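TRNA (guanine-N(1)-)-methyltransferase (Corynebacterium diphtheriae, PDB 7KFF) probably transfers a methyl group from S-adenosylmethionine to N1 of guanine 37 in tRNA, and is held here with the by-product S-adenosyl-L-homocysteine. Local coordinates at residues D20-F25 and G49-R54; P26-P31 and G199-L204; L138-P143 and V163-R168; A144-T149 and R185-S190. All coordinates share one frame; numbering follows the deposited sequence.

Contact 1: D20-F25 and G49-R54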
# COMPACT_ATOMS: atom_id res chain seq x y z
N ASP A 20 -1.76 6.27 -17.33
CA ASP A 20 -3.07 5.83 -17.79
C ASP A 20 -3.50 4.67 -16.91
O ASP A 20 -2.73 3.74 -16.67
CB ASP A 20 -3.05 5.41 -19.25
CG ASP A 20 -3.04 6.58 -20.19
OD1 ASP A 20 -4.12 7.20 -20.36
OD2 ASP A 20 -1.96 6.93 -20.70
N VAL A 21 -4.74 4.71 -16.42
CA VAL A 21 -5.26 3.70 -15.51
C VAL A 21 -6.52 3.11 -16.13
O VAL A 21 -7.43 3.85 -16.50
CB VAL A 21 -5.59 4.30 -14.14
CG1 VAL A 21 -6.01 3.20 -13.17
CG2 VAL A 21 -4.43 5.08 -13.59
N ILE A 22 -6.58 1.78 -16.22
CA ILE A 22 -7.75 1.08 -16.75
C ILE A 22 -8.42 0.34 -15.60
O ILE A 22 -7.77 -0.43 -14.89
CB ILE A 22 -7.37 0.11 -17.88
CG1 ILE A 22 -6.57 0.82 -18.97
CG2 ILE A 22 -8.62 -0.54 -18.46
CD1 ILE A 22 -5.84 -0.11 -19.92
N THR A 23 -9.71 0.61 -15.41
CA THR A 23 -10.41 0.21 -14.19
C THR A 23 -11.91 0.17 -14.43
O THR A 23 -12.45 0.91 -15.24
CB THR A 23 -10.08 1.24 -13.08
OG1 THR A 23 -10.95 1.02 -11.95
CG2 THR A 23 -10.30 2.68 -13.57
N ILE A 24 -12.61 -0.67 -13.65
CA ILE A 24 -14.07 -0.58 -13.63
C ILE A 24 -14.60 0.44 -12.61
O ILE A 24 -15.82 0.65 -12.54
CB ILE A 24 -14.76 -1.95 -13.43
CG1 ILE A 24 -14.36 -2.58 -12.10
CG2 ILE A 24 -14.49 -2.86 -14.63
CD1 ILE A 24 -15.24 -3.74 -11.69
N PHE A 25 -13.73 1.10 -11.85
CA PHE A 25 -14.11 2.15 -10.90
C PHE A 25 -13.25 3.39 -11.14
O PHE A 25 -12.40 3.75 -10.30
CB PHE A 25 -13.95 1.69 -9.45
CG PHE A 25 -14.87 0.57 -9.08
CD1 PHE A 25 -16.23 0.80 -8.94
CD2 PHE A 25 -14.39 -0.72 -8.88
CE1 PHE A 25 -17.09 -0.23 -8.60
CE2 PHE A 25 -15.24 -1.76 -8.52
CZ PHE A 25 -16.61 -1.50 -8.40
N GLY A 49 -4.69 9.93 -17.31
CA GLY A 49 -5.88 9.43 -17.97
C GLY A 49 -6.44 8.23 -17.23
O GLY A 49 -5.71 7.29 -16.92
N VAL A 50 -7.74 8.25 -16.94
CA VAL A 50 -8.43 7.16 -16.27
C VAL A 50 -9.52 6.66 -17.20
O VAL A 50 -10.35 7.45 -17.66
CB VAL A 50 -9.00 7.59 -14.91
CG1 VAL A 50 -9.66 6.39 -14.24
CG2 VAL A 50 -7.89 8.16 -14.04
N HIS A 51 -9.52 5.35 -17.48
CA HIS A 51 -10.38 4.76 -18.50
C HIS A 51 -11.25 3.66 -17.92
O HIS A 51 -10.75 2.75 -17.26
CB HIS A 51 -9.53 4.15 -19.62
CG HIS A 51 -8.47 5.07 -20.13
ND1 HIS A 51 -8.72 6.03 -21.07
CD2 HIS A 51 -7.17 5.20 -19.78
CE1 HIS A 51 -7.60 6.71 -21.30
NE2 HIS A 51 -6.65 6.22 -20.53
N ASP A 52 -12.55 3.74 -18.20
CA ASP A 52 -13.49 2.71 -17.78
C ASP A 52 -13.31 1.48 -18.65
O ASP A 52 -13.59 1.53 -19.85
CB ASP A 52 -14.91 3.27 -17.93
CG ASP A 52 -15.99 2.39 -17.31
OD1 ASP A 52 -15.72 1.21 -17.04
OD2 ASP A 52 -17.11 2.91 -17.11
N LEU A 53 -12.89 0.38 -18.04
CA LEU A 53 -12.71 -0.87 -18.77
C LEU A 53 -13.96 -1.28 -19.53
O LEU A 53 -13.86 -1.93 -20.59
CB LEU A 53 -12.32 -1.96 -17.77
CG LEU A 53 -12.07 -3.37 -18.33
CD1 LEU A 53 -10.85 -3.40 -19.23
CD2 LEU A 53 -11.99 -4.38 -17.20
N ARG A 54 -15.14 -0.93 -19.02
CA ARG A 54 -16.38 -1.33 -19.69
C ARG A 54 -16.54 -0.70 -21.06
O ARG A 54 -17.35 -1.20 -21.86
CB ARG A 54 -17.58 -0.99 -18.81
CG ARG A 54 -17.61 -1.83 -17.56
CD ARG A 54 -18.93 -1.72 -16.81
NE ARG A 54 -18.69 -2.14 -15.43
CZ ARG A 54 -18.71 -3.39 -14.99
NH1 ARG A 54 -18.99 -4.40 -15.81
NH2 ARG A 54 -18.43 -3.64 -13.73
O HOH W 1 -17.33 0.39 -14.88
O HOH W 2 -18.04 -1.20 -12.03
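The imidazole of His51 is met at its edge by Asp20: His51 NE2 donates to Asp20 OD1 over 2.7 Å, almost straight and within the ring plane, reaching the anti side of an oxygen whose carboxylate is turned 26° from the ring. With His51 CG beside its own backbone N (chi1 -48°), the ring lies back along the strand toward Asp20, whose OD1 also salt-bridges Arg18 and whose OD2 is hydrogen-bonded to His161. Gly49 suits its place because the Asp20 carboxylate fills the site where a side chain would begin. The second flat group, the Arg54 guanidinium, carries Ile24 CG2 over one face and a water at its edge; that water and another join it to Ile24 O, while NH1 turns to the Lys62 carbonyl. A parallel ladder joins the strands: Val21 N to Gly49 O, His51 N to Val21 O and Thr23 N to His51 O. Leu53 N extends it to Thr23 O (2.9 Å), and Leu53 CD1 rests 3.7 Å from Ile22 CG2. Strands 17-23 and 46-52, linked through helix 35-42, form a beta-alpha-beta unit; Trp82 and Val89 of helix 79-90 cover the Ile22 face, and strand 161-165 flanks strand 17-23 across from 46-52.

Contact 2: P26-P31 and G199-L204. With SAH (S-adenosyl-L-homocysteine), chain C.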
# COMPACT_ATOMS: atom_id res chain seq x y z
N PRO A 26 -13.49 4.10 -12.24
CA PRO A 26 -12.69 5.32 -12.50
C PRO A 26 -12.67 6.31 -11.34
O PRO A 26 -11.65 6.98 -11.12
CB PRO A 26 -13.35 5.94 -13.73
CG PRO A 26 -14.15 4.87 -14.34
CD PRO A 26 -14.42 3.80 -13.34
N GLU A 27 -13.79 6.44 -10.62
CA GLU A 27 -13.89 7.39 -9.52
C GLU A 27 -12.88 7.09 -8.42
O GLU A 27 -12.51 8.01 -7.66
CB GLU A 27 -15.33 7.37 -8.99
CG GLU A 27 -15.84 6.01 -8.44
CD GLU A 27 -16.46 5.05 -9.47
OE1 GLU A 27 -16.19 5.14 -10.68
OE2 GLU A 27 -17.26 4.18 -9.04
N TYR A 28 -12.44 5.84 -8.29
CA TYR A 28 -11.48 5.50 -7.24
C TYR A 28 -10.18 6.26 -7.45
O TYR A 28 -9.42 6.48 -6.49
CB TYR A 28 -11.24 3.99 -7.25
CG TYR A 28 -10.85 3.42 -5.89
CD1 TYR A 28 -9.60 3.70 -5.32
CD2 TYR A 28 -11.70 2.59 -5.19
CE1 TYR A 28 -9.24 3.18 -4.08
CE2 TYR A 28 -11.33 2.06 -3.96
CZ TYR A 28 -10.10 2.35 -3.42
OH TYR A 28 -9.74 1.82 -2.18
N LEU A 29 -9.88 6.64 -8.69
CA LEU A 29 -8.64 7.33 -9.00
C LEU A 29 -8.73 8.84 -8.87
O LEU A 29 -7.77 9.54 -9.21
CB LEU A 29 -8.13 6.93 -10.36
CG LEU A 29 -7.60 5.52 -10.56
CD1 LEU A 29 -6.49 5.15 -9.53
CD2 LEU A 29 -8.69 4.44 -10.52
N ASP A 30 -9.84 9.35 -8.37
CA ASP A 30 -9.96 10.79 -8.16
C ASP A 30 -8.81 11.37 -7.33
O ASP A 30 -8.38 12.50 -7.61
CB ASP A 30 -11.32 11.15 -7.55
CG ASP A 30 -12.48 11.09 -8.55
OD1 ASP A 30 -12.26 10.93 -9.77
OD2 ASP A 30 -13.64 11.21 -8.10
N PRO A 31 -8.22 10.65 -6.37
CA PRO A 31 -7.10 11.24 -5.61
C PRO A 31 -5.84 11.48 -6.41
O PRO A 31 -4.95 12.19 -5.92
CB PRO A 31 -6.89 10.25 -4.45
CG PRO A 31 -8.23 9.62 -4.26
CD PRO A 31 -8.77 9.47 -5.68
N GLY A 199 -7.10 -3.47 -7.52
CA GLY A 199 -5.83 -2.84 -7.84
C GLY A 199 -5.81 -1.33 -7.82
O GLY A 199 -4.72 -0.75 -7.80
N GLU A 200 -6.97 -0.68 -7.81
CA GLU A 200 -7.02 0.79 -7.87
C GLU A 200 -6.23 1.44 -6.73
O GLU A 200 -5.47 2.39 -6.97
CB GLU A 200 -8.46 1.26 -7.84
CG GLU A 200 -9.28 0.90 -9.10
CD GLU A 200 -9.80 -0.53 -9.19
OE1 GLU A 200 -9.61 -1.35 -8.27
OE2 GLU A 200 -10.43 -0.81 -10.23
N VAL A 201 -6.40 0.96 -5.50
CA VAL A 201 -5.68 1.58 -4.39
C VAL A 201 -4.19 1.38 -4.54
O VAL A 201 -3.39 2.24 -4.14
CB VAL A 201 -6.21 1.11 -3.02
CG1 VAL A 201 -5.82 -0.33 -2.71
CG2 VAL A 201 -5.75 2.03 -1.92
N ALA A 202 -3.77 0.25 -5.11
CA ALA A 202 -2.35 0.03 -5.34
C ALA A 202 -1.79 1.01 -6.37
O ALA A 202 -0.64 1.41 -6.26
CB ALA A 202 -2.12 -1.41 -5.79
N VAL A 203 -2.61 1.42 -7.36
CA VAL A 203 -2.20 2.47 -8.28
C VAL A 203 -1.93 3.76 -7.51
O VAL A 203 -0.92 4.44 -7.74
CB VAL A 203 -3.26 2.69 -9.37
CG1 VAL A 203 -2.84 3.86 -10.24
CG2 VAL A 203 -3.44 1.40 -10.18
N LEU A 204 -2.83 4.13 -6.60
CA LEU A 204 -2.61 5.35 -5.83
C LEU A 204 -1.31 5.28 -5.03
O LEU A 204 -0.57 6.27 -4.94
CB LEU A 204 -3.80 5.59 -4.90
CG LEU A 204 -5.17 5.81 -5.55
CD1 LEU A 204 -6.22 6.01 -4.48
CD2 LEU A 204 -5.13 6.97 -6.50
N SAH C . -7.57 -14.53 -4.99
CA SAH C . -6.57 -13.49 -5.14
CB SAH C . -7.23 -12.19 -4.74
CG SAH C . -7.29 -11.13 -5.83
SD SAH C . -7.63 -9.63 -4.93
C SAH C . -5.34 -13.69 -4.27
O SAH C . -5.42 -13.70 -3.05
OXT SAH C . -4.23 -13.80 -4.79
C5' SAH C . -8.25 -8.67 -6.30
C4' SAH C . -7.25 -7.70 -6.89
O4' SAH C . -6.83 -6.74 -5.93
C3' SAH C . -5.95 -8.28 -7.45
O3' SAH C . -6.15 -8.89 -8.68
C2' SAH C . -5.07 -7.03 -7.48
O2' SAH C . -5.39 -6.21 -8.58
C1' SAH C . -5.51 -6.34 -6.22
N9 SAH C . -4.67 -6.69 -5.05
C8 SAH C . -5.03 -7.42 -3.95
N7 SAH C . -4.01 -7.45 -3.08
C5 SAH C . -2.98 -6.76 -3.63
C6 SAH C . -1.69 -6.47 -3.20
N6 SAH C . -1.18 -6.89 -2.02
N1 SAH C . -0.88 -5.71 -4.01
C2 SAH C . -1.35 -5.24 -5.22
N3 SAH C . -2.61 -5.51 -5.65
C4 SAH C . -3.39 -6.26 -4.86
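Glu200, whose CB and CG pack on Tyr28 and Leu29, has a carboxylate gripped at both oxygens: Thr23 OG1 hydrogen-bonds to OE2 and Arg168 NE forms a salt bridge with OE1. A bend at chi2 (79°) leads this buried charge away from the apolar surface that its methylene groups supply. Across the contact itself the packing is by carbon. The Tyr28 side chain, with CG anti to the backbone N, reaches along the first turn of the helix, so that Tyr28 CD1 lies 3.7 Å from Glu200 CB and Tyr28 CE1 3.8 Å from Val201 CB. At the ring's edge comes Leu204 CD1, which also touches Pro31 CG at 4.1 Å. Leu29 divides its two methyls: CD2 meets Glu200 CG (3.9 Å), whereas CD1 lies 3.8 Å from Leu204 CD2 and beside Val203 CG1. Leucine suits this place because its forked end reaches Glu200 and Leu204 at once. Ala202 faces elsewhere, its CB 3.9 Å from SAH C2, and Gly199 leaves room for the ribose O2'. The side carrying Tyr28, Val201 and Leu204 meets the second subunit, whose Pro31, Leu204 and Val201 pack on them in turn, which puts this contact at the dimer interface. The 3-10 turn thus packs on the start of helix 200-211, while Leu29 and Val203 both lean on Val21 of strand 17-23.

Contact 3: L138-P143 and V163-R168. With SAH (S-adenosyl-L-homocysteine), chain C.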
# COMPACT_ATOMS: atom_id res chain seq x y z
N LEU A 138 3.80 -1.39 -18.35
CA LEU A 138 2.52 -1.83 -17.83
C LEU A 138 2.72 -2.40 -16.43
O LEU A 138 3.45 -3.39 -16.26
CB LEU A 138 1.89 -2.88 -18.73
CG LEU A 138 0.59 -3.49 -18.24
CD1 LEU A 138 -0.51 -2.44 -18.17
CD2 LEU A 138 0.14 -4.66 -19.09
N LEU A 139 2.08 -1.77 -15.45
CA LEU A 139 2.08 -2.26 -14.08
C LEU A 139 0.75 -2.94 -13.78
O LEU A 139 -0.32 -2.38 -14.03
CB LEU A 139 2.33 -1.13 -13.08
CG LEU A 139 3.71 -0.49 -13.24
CD1 LEU A 139 3.90 0.59 -12.20
CD2 LEU A 139 4.84 -1.50 -13.15
N VAL A 140 0.84 -4.17 -13.28
CA VAL A 140 -0.31 -5.00 -12.97
C VAL A 140 -0.27 -5.32 -11.49
O VAL A 140 0.46 -6.22 -11.06
CB VAL A 140 -0.31 -6.30 -13.80
CG1 VAL A 140 -1.58 -7.09 -13.50
CG2 VAL A 140 -0.17 -6.01 -15.30
N PRO A 141 -1.03 -4.60 -10.67
CA PRO A 141 -1.04 -4.91 -9.24
C PRO A 141 -1.59 -6.31 -9.00
O PRO A 141 -2.62 -6.71 -9.56
CB PRO A 141 -1.95 -3.82 -8.66
CG PRO A 141 -1.85 -2.69 -9.62
CD PRO A 141 -1.73 -3.33 -10.98
N THR A 142 -0.89 -7.06 -8.15
CA THR A 142 -1.35 -8.37 -7.75
C THR A 142 -0.59 -8.76 -6.50
O THR A 142 0.62 -8.48 -6.40
CB THR A 142 -1.14 -9.44 -8.82
OG1 THR A 142 -1.19 -10.70 -8.18
CG2 THR A 142 0.15 -9.30 -9.56
N PRO A 143 -1.24 -9.40 -5.52
CA PRO A 143 -0.51 -9.82 -4.32
C PRO A 143 0.50 -10.91 -4.61
O PRO A 143 1.32 -11.23 -3.74
CB PRO A 143 -1.61 -10.31 -3.38
CG PRO A 143 -2.70 -10.77 -4.32
CD PRO A 143 -2.65 -9.82 -5.49
N VAL A 163 1.19 2.59 -17.74
CA VAL A 163 -0.19 2.13 -17.80
C VAL A 163 -0.39 1.16 -16.64
O VAL A 163 0.49 0.34 -16.35
CB VAL A 163 -0.48 1.47 -19.17
CG1 VAL A 163 -1.90 0.96 -19.22
CG2 VAL A 163 -0.22 2.48 -20.30
N PHE A 164 -1.54 1.26 -15.99
CA PHE A 164 -1.93 0.38 -14.91
C PHE A 164 -3.18 -0.41 -15.28
O PHE A 164 -4.18 0.18 -15.70
CB PHE A 164 -2.25 1.16 -13.64
CG PHE A 164 -1.09 1.91 -13.05
CD1 PHE A 164 -0.81 3.19 -13.49
CD2 PHE A 164 -0.36 1.39 -12.00
CE1 PHE A 164 0.22 3.92 -12.91
CE2 PHE A 164 0.66 2.12 -11.42
CZ PHE A 164 0.94 3.39 -11.88
N ALA A 165 -3.14 -1.73 -15.11
CA ALA A 165 -4.28 -2.61 -15.32
C ALA A 165 -4.81 -3.04 -13.95
O ALA A 165 -4.16 -3.82 -13.26
CB ALA A 165 -3.89 -3.83 -16.15
N CYS A 166 -5.97 -2.52 -13.56
CA CYS A 166 -6.51 -2.75 -12.22
C CYS A 166 -7.40 -3.98 -12.16
O CYS A 166 -8.48 -4.00 -12.76
CB CYS A 166 -7.31 -1.56 -11.72
SG CYS A 166 -6.37 -0.03 -11.65
N GLY A 167 -6.99 -4.98 -11.37
CA GLY A 167 -7.81 -6.15 -11.19
C GLY A 167 -8.84 -6.00 -10.09
O GLY A 167 -8.71 -5.17 -9.18
N ARG A 168 -9.88 -6.82 -10.20
CA ARG A 168 -10.91 -7.03 -9.19
C ARG A 168 -11.21 -8.53 -9.21
O ARG A 168 -10.77 -9.25 -10.11
CB ARG A 168 -12.17 -6.23 -9.56
CG ARG A 168 -12.03 -4.72 -9.40
CD ARG A 168 -12.42 -4.27 -8.02
NE ARG A 168 -11.88 -2.97 -7.64
CZ ARG A 168 -12.17 -2.36 -6.50
NH1 ARG A 168 -13.08 -2.85 -5.67
NH2 ARG A 168 -11.55 -1.24 -6.17
N SAH C . -7.57 -14.53 -4.99
CA SAH C . -6.57 -13.49 -5.14
CB SAH C . -7.23 -12.19 -4.74
CG SAH C . -7.29 -11.13 -5.83
SD SAH C . -7.63 -9.63 -4.93
C SAH C . -5.34 -13.69 -4.27
O SAH C . -5.42 -13.70 -3.05
OXT SAH C . -4.23 -13.80 -4.79
C5' SAH C . -8.25 -8.67 -6.30
C4' SAH C . -7.25 -7.70 -6.89
O4' SAH C . -6.83 -6.74 -5.93
C3' SAH C . -5.95 -8.28 -7.45
O3' SAH C . -6.15 -8.89 -8.68
C2' SAH C . -5.07 -7.03 -7.48
O2' SAH C . -5.39 -6.21 -8.58
C1' SAH C . -5.51 -6.34 -6.22
N9 SAH C . -4.67 -6.69 -5.05
C8 SAH C . -5.03 -7.42 -3.95
N7 SAH C . -4.01 -7.45 -3.08
C5 SAH C . -2.98 -6.76 -3.63
C6 SAH C . -1.69 -6.47 -3.20
N6 SAH C . -1.18 -6.89 -2.02
N1 SAH C . -0.88 -5.71 -4.01
C2 SAH C . -1.35 -5.24 -5.22
N3 SAH C . -2.61 -5.51 -5.65
C4 SAH C . -3.39 -6.26 -4.86
O HOH W 3 -4.33 -5.98 -11.50
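Two backbone hydrogen bonds join Leu138-Leu139 to Val163-Ala165 as neighbouring parallel strands: Leu139 N donates to Val163 O over 2.8 Å, and Ala165 N to Leu139 O over 3.1 Å. Apolar contacts clothe both faces of the ladder. On one, Leu138 CD1 lies 3.8 Å from Val163 CG1, carried across the neighbouring strand by a CG anti to the backbone N (chi1 176°); Leu86 and Val89 of helix 79-90 cover this face. On the other, Leu139 and Phe164 run side by side, Leu139 CD1 being 3.7 Å from Phe164 CE2, with Val203 of helix 200-211 packed on Phe164. The pairing ends at Pro141, which has no N-H to offer: its CD stands 3.4 Å from Ala165 O, and the strands spread. A water bridges the widening gap, donating to Pro141 O and Ala165 O and accepting a weak bond from Gly167 N. Ligand contacts form the last group. SAH O2' donates to Pro141 O over 3.0 Å, Pro141 CB and the Pro143 ring lie against the adenine, and Gly167 leaves room for the ribose O3'. Pro141 O thus accepts from both the ribose and the water. Where the strands part, carbonyls no longer paired between them take up the ribose hydroxyl and a water, while proline carbons offer the adenine an apolar surface.

Contact 4: A144-T149 and R185-S190. With SAH (S-adenosyl-L-homocysteine), chain C.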
# COMPACT_ATOMS: atom_id res chain seq x y z
N ALA A 144 0.43 -11.51 -5.80
CA ALA A 144 1.38 -12.53 -6.24
C ALA A 144 2.49 -11.96 -7.13
O ALA A 144 3.23 -12.72 -7.74
CB ALA A 144 0.64 -13.66 -6.93
N GLY A 145 2.61 -10.64 -7.20
CA GLY A 145 3.67 -10.00 -7.95
C GLY A 145 4.90 -9.75 -7.10
O GLY A 145 4.87 -9.79 -5.87
N ALA A 146 6.00 -9.44 -7.76
CA ALA A 146 7.20 -9.07 -7.02
C ALA A 146 6.93 -7.82 -6.17
O ALA A 146 6.26 -6.88 -6.63
CB ALA A 146 8.35 -8.81 -7.98
N PRO A 147 7.43 -7.78 -4.95
CA PRO A 147 7.14 -6.64 -4.08
C PRO A 147 7.59 -5.31 -4.65
O PRO A 147 8.68 -5.18 -5.19
CB PRO A 147 7.93 -6.95 -2.80
CG PRO A 147 8.06 -8.43 -2.80
CD PRO A 147 8.20 -8.82 -4.24
N PHE A 148 6.73 -4.30 -4.48
CA PHE A 148 7.10 -2.92 -4.76
C PHE A 148 8.17 -2.47 -3.77
O PHE A 148 8.00 -2.60 -2.55
CB PHE A 148 5.85 -2.04 -4.61
CG PHE A 148 6.04 -0.58 -4.98
CD1 PHE A 148 6.74 -0.21 -6.13
CD2 PHE A 148 5.51 0.42 -4.18
CE1 PHE A 148 6.89 1.10 -6.47
CE2 PHE A 148 5.68 1.74 -4.52
CZ PHE A 148 6.36 2.08 -5.65
N THR A 149 9.25 -1.89 -4.29
CA THR A 149 10.37 -1.43 -3.48
C THR A 149 10.67 0.02 -3.82
O THR A 149 10.25 0.56 -4.85
CB THR A 149 11.64 -2.26 -3.72
OG1 THR A 149 12.09 -1.99 -5.05
CG2 THR A 149 11.42 -3.74 -3.49
N ARG A 185 6.56 -3.35 -21.69
CA ARG A 185 7.34 -3.99 -20.63
C ARG A 185 6.40 -4.23 -19.47
O ARG A 185 5.77 -3.28 -19.00
CB ARG A 185 8.50 -3.08 -20.22
CG ARG A 185 9.64 -3.05 -21.26
CD ARG A 185 10.68 -1.94 -20.95
NE ARG A 185 10.09 -0.62 -21.11
CZ ARG A 185 9.95 0.30 -20.16
NH1 ARG A 185 10.40 0.10 -18.93
NH2 ARG A 185 9.34 1.44 -20.45
N VAL A 186 6.23 -5.48 -19.03
CA VAL A 186 5.18 -5.85 -18.09
C VAL A 186 5.79 -6.19 -16.74
O VAL A 186 6.74 -6.98 -16.67
CB VAL A 186 4.33 -7.02 -18.61
CG1 VAL A 186 3.24 -7.39 -17.64
CG2 VAL A 186 3.74 -6.67 -19.97
N ARG A 187 5.23 -5.63 -15.67
CA ARG A 187 5.61 -5.96 -14.31
C ARG A 187 4.36 -6.21 -13.48
O ARG A 187 3.50 -5.33 -13.35
CB ARG A 187 6.44 -4.83 -13.70
CG ARG A 187 6.59 -4.90 -12.21
CD ARG A 187 7.50 -6.07 -11.68
NE ARG A 187 7.49 -5.99 -10.23
CZ ARG A 187 8.27 -5.20 -9.50
NH1 ARG A 187 8.10 -5.08 -8.20
NH2 ARG A 187 9.24 -4.54 -10.09
N GLU A 188 4.27 -7.38 -12.89
CA GLU A 188 3.30 -7.68 -11.84
C GLU A 188 3.89 -7.25 -10.51
O GLU A 188 5.06 -7.52 -10.24
CB GLU A 188 3.00 -9.18 -11.82
CG GLU A 188 2.15 -9.65 -13.02
CD GLU A 188 2.06 -11.16 -13.16
OE1 GLU A 188 3.11 -11.82 -13.30
OE2 GLU A 188 0.94 -11.69 -13.13
N VAL A 189 3.11 -6.53 -9.71
CA VAL A 189 3.67 -5.86 -8.53
C VAL A 189 2.70 -5.95 -7.36
O VAL A 189 1.53 -5.59 -7.48
CB VAL A 189 4.04 -4.39 -8.85
CG1 VAL A 189 2.91 -3.63 -9.51
CG2 VAL A 189 4.52 -3.66 -7.60
N SER A 190 3.21 -6.42 -6.23
CA SER A 190 2.47 -6.42 -4.98
C SER A 190 2.91 -5.25 -4.11
O SER A 190 4.11 -4.99 -3.97
CB SER A 190 2.73 -7.70 -4.20
OG SER A 190 2.05 -7.58 -2.96
N SAH C . -7.57 -14.53 -4.99
CA SAH C . -6.57 -13.49 -5.14
CB SAH C . -7.23 -12.19 -4.74
CG SAH C . -7.29 -11.13 -5.83
SD SAH C . -7.63 -9.63 -4.93
C SAH C . -5.34 -13.69 -4.27
O SAH C . -5.42 -13.70 -3.05
OXT SAH C . -4.23 -13.80 -4.79
C5' SAH C . -8.25 -8.67 -6.30
C4' SAH C . -7.25 -7.70 -6.89
O4' SAH C . -6.83 -6.74 -5.93
C3' SAH C . -5.95 -8.28 -7.45
O3' SAH C . -6.15 -8.89 -8.68
C2' SAH C . -5.07 -7.03 -7.48
O2' SAH C . -5.39 -6.21 -8.58
C1' SAH C . -5.51 -6.34 -6.22
N9 SAH C . -4.67 -6.69 -5.05
C8 SAH C . -5.03 -7.42 -3.95
N7 SAH C . -4.01 -7.45 -3.08
C5 SAH C . -2.98 -6.76 -3.63
C6 SAH C . -1.69 -6.47 -3.20
N6 SAH C . -1.18 -6.89 -2.02
N1 SAH C . -0.88 -5.71 -4.01
C2 SAH C . -1.35 -5.24 -5.22
N3 SAH C . -2.61 -5.51 -5.65
C4 SAH C . -3.39 -6.26 -4.86
O HOH W 4 6.01 -4.17 -1.29
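This is a backbone pairing at the border of the parallel sheet, where the short outermost strand 146-147 runs beside the end of strand 185-190. Ser190 N donates to Ala146 O (3.1 Å) and Phe148 N to Ser190 O (2.8 Å), whereas the bond from Ala146 N to Glu188 O is weak. Pro147 fits between because its nitrogen faces away from strand 185-190, and the missing N-H costs the ladder nothing. Gly145 passes so close to Val189 N that a side chain there would collide with the strand. Arg187 reinforces the join. Its chain bends at chi2 (70°) to bring the guanidinium back alongside Ala146, and NH1 donates to Ala146 O at 3.0 Å, with the oxygen in the guanidinium plane. Ala146 O is therefore held by two donors, Ser190 N and Arg187 NH1, arriving from opposite faces of the carbonyl plane. Arg187 NE bonds to Glu188 O at 2.9 Å, which helps fix the group's rotation. Asp152 ties the join to helix 150-156, which Thr149 N-caps: its carboxylate forms a salt bridge with Arg187 NH1 and accepts from Thr149 N. Phe148 CB packs 3.7 Å from Val189 CG2, while its ring meets Ile206 and Ala209 of helix 200-211 and Tyr194 of the second subunit. On the ligand side Ser190 OG, bonded to Gly192 N, lies 3.4 Å from SAH N6. Such cofactor-binding strand ends and loops are characteristic of the knotted SPOUT methyltransferase fold.

How the contacts relate
From the N terminus, contact 1 closes the first loop, returning strand 46-52 to strand 17-23. Contact 2 opens inside that loop at 26-31 and closes only at 199-204, so the two cross, and the start of helix 200-211 is tied to the turn that follows the first strand. Contacts 3 and 4 fall wholly within the long span of contact 2, after contact 1 has closed; they cross each other, since 144-149 lies between the halves of contact 3. Contacts 1, 3 and 4 build one parallel sheet from border to border, with 161-165 beside 17-23 and 137-141 beside 185-190. Contacts 2, 3 and 4 each touch both SAH and the second subunit.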